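Local structure of gamma-hexachlorocyclohexane dehydrochlorinase (Sphingomonas paucimobilis, 3A76) at residues K40-L52 and A80-H93. The protein catalyses two successive dehydrochlorinations of the pollutant gamma-hexachlorocyclohexane (lindane) to a tetrachlorocyclohexadiene. Residues are numbered along the deposited sequence; the frame is centred on the assembly and turned at random.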
loop_
_atom_site.group_PDB
_atom_site.type_symbol
_atom_site.label_atom_id
_atom_site.label_comp_id
_atom_site.label_asym_id
_atom_site.label_seq_id
_atom_site.Cartn_x
_atom_site.Cartn_y
_atom_site.Cartn_z
ATOM N N LYS B 40 -9.276 3.881 9.619
ATOM C CA LYS B 40 -8.764 3.512 10.919
ATOM C C LYS B 40 -7.350 4.017 11.040
ATOM O O LYS B 40 -6.994 4.631 12.037
ATOM C CB LYS B 40 -8.801 1.997 11.176
ATOM C CG LYS B 40 -8.988 1.705 12.663
ATOM C CD LYS B 40 -8.193 0.551 13.186
ATOM C CE LYS B 40 -6.846 1.024 13.715
ATOM N NZ LYS B 40 -6.014 -0.137 14.117
ATOM N N LEU B 41 -6.548 3.745 10.012
ATOM C CA LEU B 41 -5.139 4.118 9.991
ATOM C C LEU B 41 -4.948 5.646 10.016
ATOM O O LEU B 41 -4.187 6.171 10.824
ATOM C CB LEU B 41 -4.476 3.490 8.765
ATOM C CG LEU B 41 -3.894 2.070 8.847
ATOM C CD1 LEU B 41 -4.291 1.227 10.092
ATOM C CD2 LEU B 41 -4.112 1.334 7.543
ATOM N N ILE B 42 -5.665 6.341 9.146
ATOM C CA ILE B 42 -5.607 7.808 9.065
ATOM C C ILE B 42 -5.971 8.447 10.409
ATOM O O ILE B 42 -5.285 9.371 10.879
ATOM C CB ILE B 42 -6.541 8.336 7.942
ATOM C CG1 ILE B 42 -6.012 7.884 6.570
ATOM C CG2 ILE B 42 -6.669 9.884 8.003
ATOM C CD1 ILE B 42 -7.069 7.813 5.466
ATOM N N ALA B 43 -7.029 7.927 11.039
ATOM C CA ALA B 43 -7.536 8.512 12.271
ATOM C C ALA B 43 -6.525 8.353 13.386
ATOM O O ALA B 43 -6.372 9.244 14.222
ATOM C CB ALA B 43 -8.873 7.896 12.659
ATOM N N VAL B 44 -5.823 7.231 13.387
ATOM C CA VAL B 44 -4.788 6.997 14.382
ATOM C C VAL B 44 -3.570 7.906 14.131
ATOM O O VAL B 44 -3.011 8.488 15.062
ATOM C CB VAL B 44 -4.352 5.511 14.405
ATOM C CG1 VAL B 44 -3.012 5.363 15.109
ATOM C CG2 VAL B 44 -5.421 4.633 15.063
ATOM N N ASP B 45 -3.174 8.007 12.862
ATOM C CA ASP B 45 -1.938 8.670 12.458
ATOM C C ASP B 45 -2.117 10.180 12.478
ATOM O O ASP B 45 -1.211 10.900 12.887
ATOM C CB ASP B 45 -1.542 8.251 11.040
ATOM C CG ASP B 45 -1.199 6.772 10.925
ATOM O OD1 ASP B 45 -0.786 6.160 11.928
ATOM O OD2 ASP B 45 -1.321 6.239 9.805
ATOM N N LYS B 46 -3.264 10.639 11.985
ATOM C CA LYS B 46 -3.589 12.062 11.948
ATOM C C LYS B 46 -4.295 12.550 13.226
ATOM O O LYS B 46 -4.565 13.734 13.361
ATOM C CB LYS B 46 -4.415 12.400 10.696
ATOM C CG LYS B 46 -3.595 12.574 9.408
ATOM C CD LYS B 46 -2.741 11.344 9.084
ATOM C CE LYS B 46 -2.324 11.364 7.632
ATOM N NZ LYS B 46 -1.338 10.310 7.382
ATOM N N ARG B 47 -4.537 11.635 14.165
ATOM C CA ARG B 47 -5.112 11.923 15.500
ATOM C C ARG B 47 -6.461 12.578 15.407
ATOM O O ARG B 47 -6.704 13.636 15.982
ATOM C CB ARG B 47 -4.122 12.670 16.405
ATOM C CG ARG B 47 -2.840 11.885 16.529
ATOM C CD ARG B 47 -1.930 12.346 17.634
ATOM N NE ARG B 47 -0.722 11.526 17.631
ATOM C CZ ARG B 47 0.127 11.445 18.649
ATOM N NH1 ARG B 47 1.198 10.666 18.570
ATOM N NH2 ARG B 47 -0.105 12.141 19.754
ATOM N N GLN B 48 -7.337 11.910 14.658
ATOM C CA GLN B 48 -8.654 12.405 14.330
ATOM C C GLN B 48 -9.688 11.575 15.071
ATOM O O GLN B 48 -10.010 10.447 14.679
ATOM C CB GLN B 48 -8.869 12.395 12.810
ATOM C CG GLN B 48 -7.929 13.362 12.107
ATOM C CD GLN B 48 -7.994 13.341 10.591
ATOM O OE1 GLN B 48 -7.393 14.193 9.945
ATOM N NE2 GLN B 48 -8.713 12.383 10.017
ATOM N N GLU B 49 -10.191 12.159 16.156
ATOM C CA GLU B 49 -11.073 11.484 17.093
ATOM C C GLU B 49 -12.402 11.145 16.482
ATOM O O GLU B 49 -12.923 10.055 16.708
ATOM C CB GLU B 49 -11.279 12.336 18.341
ATOM C CG GLU B 49 -10.122 12.306 19.302
ATOM C CD GLU B 49 -10.544 12.705 20.707
ATOM O OE1 GLU B 49 -11.477 13.541 20.837
ATOM O OE2 GLU B 49 -9.942 12.178 21.679
ATOM N N GLY B 50 -12.930 12.077 15.695
ATOM C CA GLY B 50 -14.206 11.900 15.013
ATOM C C GLY B 50 -14.200 10.852 13.919
ATOM O O GLY B 50 -15.211 10.185 13.683
ATOM N N ARG B 51 -13.081 10.717 13.208
ATOM C CA ARG B 51 -12.980 9.656 12.191
ATOM C C ARG B 51 -12.749 8.303 12.880
ATOM O O ARG B 51 -13.329 7.297 12.480
ATOM C CB ARG B 51 -11.933 9.996 11.108
ATOM C CG ARG B 51 -11.284 8.793 10.429
ATOM C CD ARG B 51 -10.896 8.991 8.958
ATOM N NE ARG B 51 -10.481 10.341 8.568
ATOM C CZ ARG B 51 -10.567 10.808 7.325
ATOM N NH1 ARG B 51 -10.195 12.058 7.051
ATOM N NH2 ARG B 51 -11.027 10.029 6.349
ATOM N N LEU B 52 -11.957 8.298 13.947
ATOM C CA LEU B 52 -11.682 7.066 14.676
ATOM C C LEU B 52 -12.952 6.425 15.207
ATOM O O LEU B 52 -13.157 5.221 15.028
ATOM C CB LEU B 52 -10.693 7.285 15.822
ATOM C CG LEU B 52 -10.249 5.995 16.528
ATOM C CD1 LEU B 52 -9.349 5.110 15.629
ATOM C CD2 LEU B 52 -9.565 6.304 17.835
ATOM N N ALA B 80 -6.826 5.068 21.838
ATOM C CA ALA B 80 -6.129 6.172 21.190
ATOM C C ALA B 80 -5.571 7.174 22.194
ATOM O O ALA B 80 -4.361 7.319 22.307
ATOM C CB ALA B 80 -7.040 6.855 20.200
ATOM N N ASN B 81 -6.456 7.830 22.950
ATOM C CA ASN B 81 -6.075 8.891 23.893
ATOM C C ASN B 81 -5.154 8.474 25.022
ATOM O O ASN B 81 -4.326 9.266 25.453
ATOM C CB ASN B 81 -7.314 9.559 24.490
ATOM C CG ASN B 81 -7.993 10.495 23.525
ATOM O OD1 ASN B 81 -7.472 11.563 23.206
ATOM N ND2 ASN B 81 -9.169 10.107 23.056
ATOM N N ASN B 82 -5.294 7.244 25.513
ATOM C CA ASN B 82 -4.574 6.846 26.733
ATOM C C ASN B 82 -3.383 5.933 26.492
ATOM O O ASN B 82 -2.532 5.761 27.381
ATOM C CB ASN B 82 -5.530 6.231 27.771
ATOM C CG ASN B 82 -6.644 7.197 28.201
ATOM O OD1 ASN B 82 -6.394 8.375 28.491
ATOM N ND2 ASN B 82 -7.877 6.696 28.241
ATOM N N VAL B 83 -3.328 5.340 25.299
ATOM C CA VAL B 83 -2.249 4.408 24.941
ATOM C C VAL B 83 -1.538 4.816 23.641
ATOM O O VAL B 83 -0.350 5.118 23.666
ATOM C CB VAL B 83 -2.740 2.922 24.850
ATOM C CG1 VAL B 83 -1.559 1.959 24.703
ATOM C CG2 VAL B 83 -3.562 2.545 26.071
ATOM N N LEU B 84 -2.254 4.827 22.518
ATOM C CA LEU B 84 -1.591 5.000 21.213
ATOM C C LEU B 84 -0.953 6.372 21.051
ATOM O O LEU B 84 0.255 6.466 20.812
ATOM C CB LEU B 84 -2.521 4.675 20.035
ATOM C CG LEU B 84 -3.024 3.219 19.936
ATOM C CD1 LEU B 84 -3.839 3.021 18.662
ATOM C CD2 LEU B 84 -1.895 2.196 20.043
ATOM N N TRP B 85 -1.749 7.429 21.219
ATOM C CA TRP B 85 -1.227 8.774 21.061
ATOM C C TRP B 85 -0.122 9.108 22.056
ATOM O O TRP B 85 0.939 9.547 21.638
ATOM C CB TRP B 85 -2.351 9.813 20.906
ATOM C CG TRP B 85 -3.209 9.504 19.691
ATOM C CD1 TRP B 85 -2.794 8.893 18.542
ATOM C CD2 TRP B 85 -4.609 9.771 19.512
ATOM N NE1 TRP B 85 -3.840 8.771 17.657
ATOM C CE2 TRP B 85 -4.965 9.299 18.225
ATOM C CE3 TRP B 85 -5.597 10.366 20.307
ATOM C CZ2 TRP B 85 -6.266 9.400 17.718
ATOM C CZ3 TRP B 85 -6.901 10.475 19.791
ATOM C CH2 TRP B 85 -7.214 9.990 18.513
ATOM N N PRO B 86 -0.317 8.845 23.365
ATOM C CA PRO B 86 0.813 9.065 24.289
ATOM C C PRO B 86 2.069 8.234 24.020
ATOM O O PRO B 86 3.151 8.651 24.400
ATOM C CB PRO B 86 0.236 8.703 25.667
ATOM C CG PRO B 86 -1.243 8.777 25.502
ATOM C CD PRO B 86 -1.527 8.397 24.077
ATOM N N MET B 87 1.928 7.080 23.371
ATOM C CA MET B 87 3.058 6.170 23.087
ATOM C C MET B 87 4.072 6.721 22.066
ATOM O O MET B 87 5.275 6.452 22.158
ATOM C CB MET B 87 2.512 4.817 22.603
ATOM C CG MET B 87 3.548 3.713 22.462
ATOM S SD MET B 87 2.826 2.116 21.994
ATOM C CE MET B 87 2.324 1.500 23.606
ATOM N N PHE B 88 3.571 7.481 21.094
ATOM C CA PHE B 88 4.360 7.956 19.956
ATOM C C PHE B 88 4.359 9.479 19.871
ATOM O O PHE B 88 3.338 10.116 20.159
ATOM C CB PHE B 88 3.723 7.479 18.652
ATOM C CG PHE B 88 3.856 6.005 18.383
ATOM C CD1 PHE B 88 4.962 5.513 17.697
ATOM C CD2 PHE B 88 2.831 5.126 18.737
ATOM C CE1 PHE B 88 5.072 4.173 17.409
ATOM C CE2 PHE B 88 2.939 3.764 18.461
ATOM C CZ PHE B 88 4.059 3.284 17.791
ATOM N N HIS B 89 5.464 10.068 19.429
ATOM C CA HIS B 89 5.425 11.488 19.051
ATOM C C HIS B 89 4.585 11.641 17.789
ATOM O O HIS B 89 3.668 12.465 17.722
ATOM C CB HIS B 89 6.830 12.063 18.887
ATOM C CG HIS B 89 7.524 12.271 20.192
ATOM N ND1 HIS B 89 7.042 13.139 21.154
ATOM C CD2 HIS B 89 8.637 11.706 20.711
ATOM C CE1 HIS B 89 7.839 13.100 22.206
ATOM N NE2 HIS B 89 8.810 12.239 21.963
ATOM N N GLU B 90 4.910 10.819 16.802
ATOM C CA GLU B 90 4.036 10.551 15.678
ATOM C C GLU B 90 4.296 9.152 15.147
ATOM O O GLU B 90 5.285 8.499 15.494
ATOM C CB GLU B 90 4.152 11.585 14.525
ATOM C CG GLU B 90 5.417 12.470 14.361
ATOM C CD GLU B 90 6.736 11.848 14.775
ATOM O OE1 GLU B 90 7.033 10.706 14.409
ATOM O OE2 GLU B 90 7.509 12.533 15.461
ATOM N N CYS B 91 3.398 8.696 14.292
ATOM C CA CYS B 91 3.586 7.431 13.619
ATOM C C CYS B 91 2.859 7.501 12.297
ATOM O O CYS B 91 2.019 8.379 12.088
ATOM C CB CYS B 91 3.040 6.273 14.469
ATOM S SG CYS B 91 1.318 6.446 14.802
ATOM N N ILE B 92 3.165 6.553 11.416
ATOM C CA ILE B 92 2.406 6.421 10.185
ATOM C C ILE B 92 2.165 4.936 9.843
ATOM O O ILE B 92 3.102 4.148 9.835
ATOM C CB ILE B 92 3.094 7.210 9.020
ATOM C CG1 ILE B 92 2.171 7.288 7.802
ATOM C CG2 ILE B 92 4.537 6.696 8.720
ATOM C CD1 ILE B 92 2.317 6.175 6.962
ATOM N N HIS B 93 0.904 4.588 9.572
ATOM C CA HIS B 93 0.490 3.244 9.144
ATOM C C HIS B 93 0.310 3.138 7.622
ATOM O O HIS B 93 -0.516 3.846 7.044
ATOM C CB HIS B 93 -0.863 2.883 9.771
ATOM C CG HIS B 93 -0.826 2.657 11.246
ATOM N ND1 HIS B 93 -0.813 3.693 12.156
ATOM C CD2 HIS B 93 -0.840 1.514 11.974
ATOM C CE1 HIS B 93 -0.808 3.198 13.381
ATOM N NE2 HIS B 93 -0.824 1.879 13.299
HETATM O O HOH W 1 0.977 10.626 14.178
#
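D45 OD2 accepts the backbone N of H93 at 2.8 Å, from above the carboxylate plane. H93 ND1 donates to D45 OD1, modelled at 2.5 Å, a length too short to trust. Carboxylate and imidazole lie 20° apart, so aspartate, two oxygens on a short stalk, helps to hold the ring's rotation, with NE2 turned away from D45. H93 is probably the proton acceptor and D45 probably part of the active site; bound spermidine touches H93. L41 CD1 lies against H93 CB (3.8 Å), and V44 CG1, anti to the backbone N (chi1 162°), reaches CE1. A water joins D45 O to C91 N.

W85 suits its place by being both flat and polar: NE1 donates to a lone pair of V44 O (2.7 Å), R47 CG makes a CH-pi contact 3.6 Å from the centroid of its five-membered ring, and A80 CB sits over the rim of the opposite face. R47, long and extended, crosses the indole, its guanidinium 19° from the ring plane, until NH1 donates in that guanidinium plane to F88 O (2.7 Å). N81 ND2 donates to E49 OE2 (2.6 Å), amide and carboxylate nearly perpendicular, and to L77 O.

The end of helix 22-45 and helix 49-53 thus pack against helix 72-87 and edge strand 88-102 of the SnoaL-like fold, where strand 107-120 flanks H93.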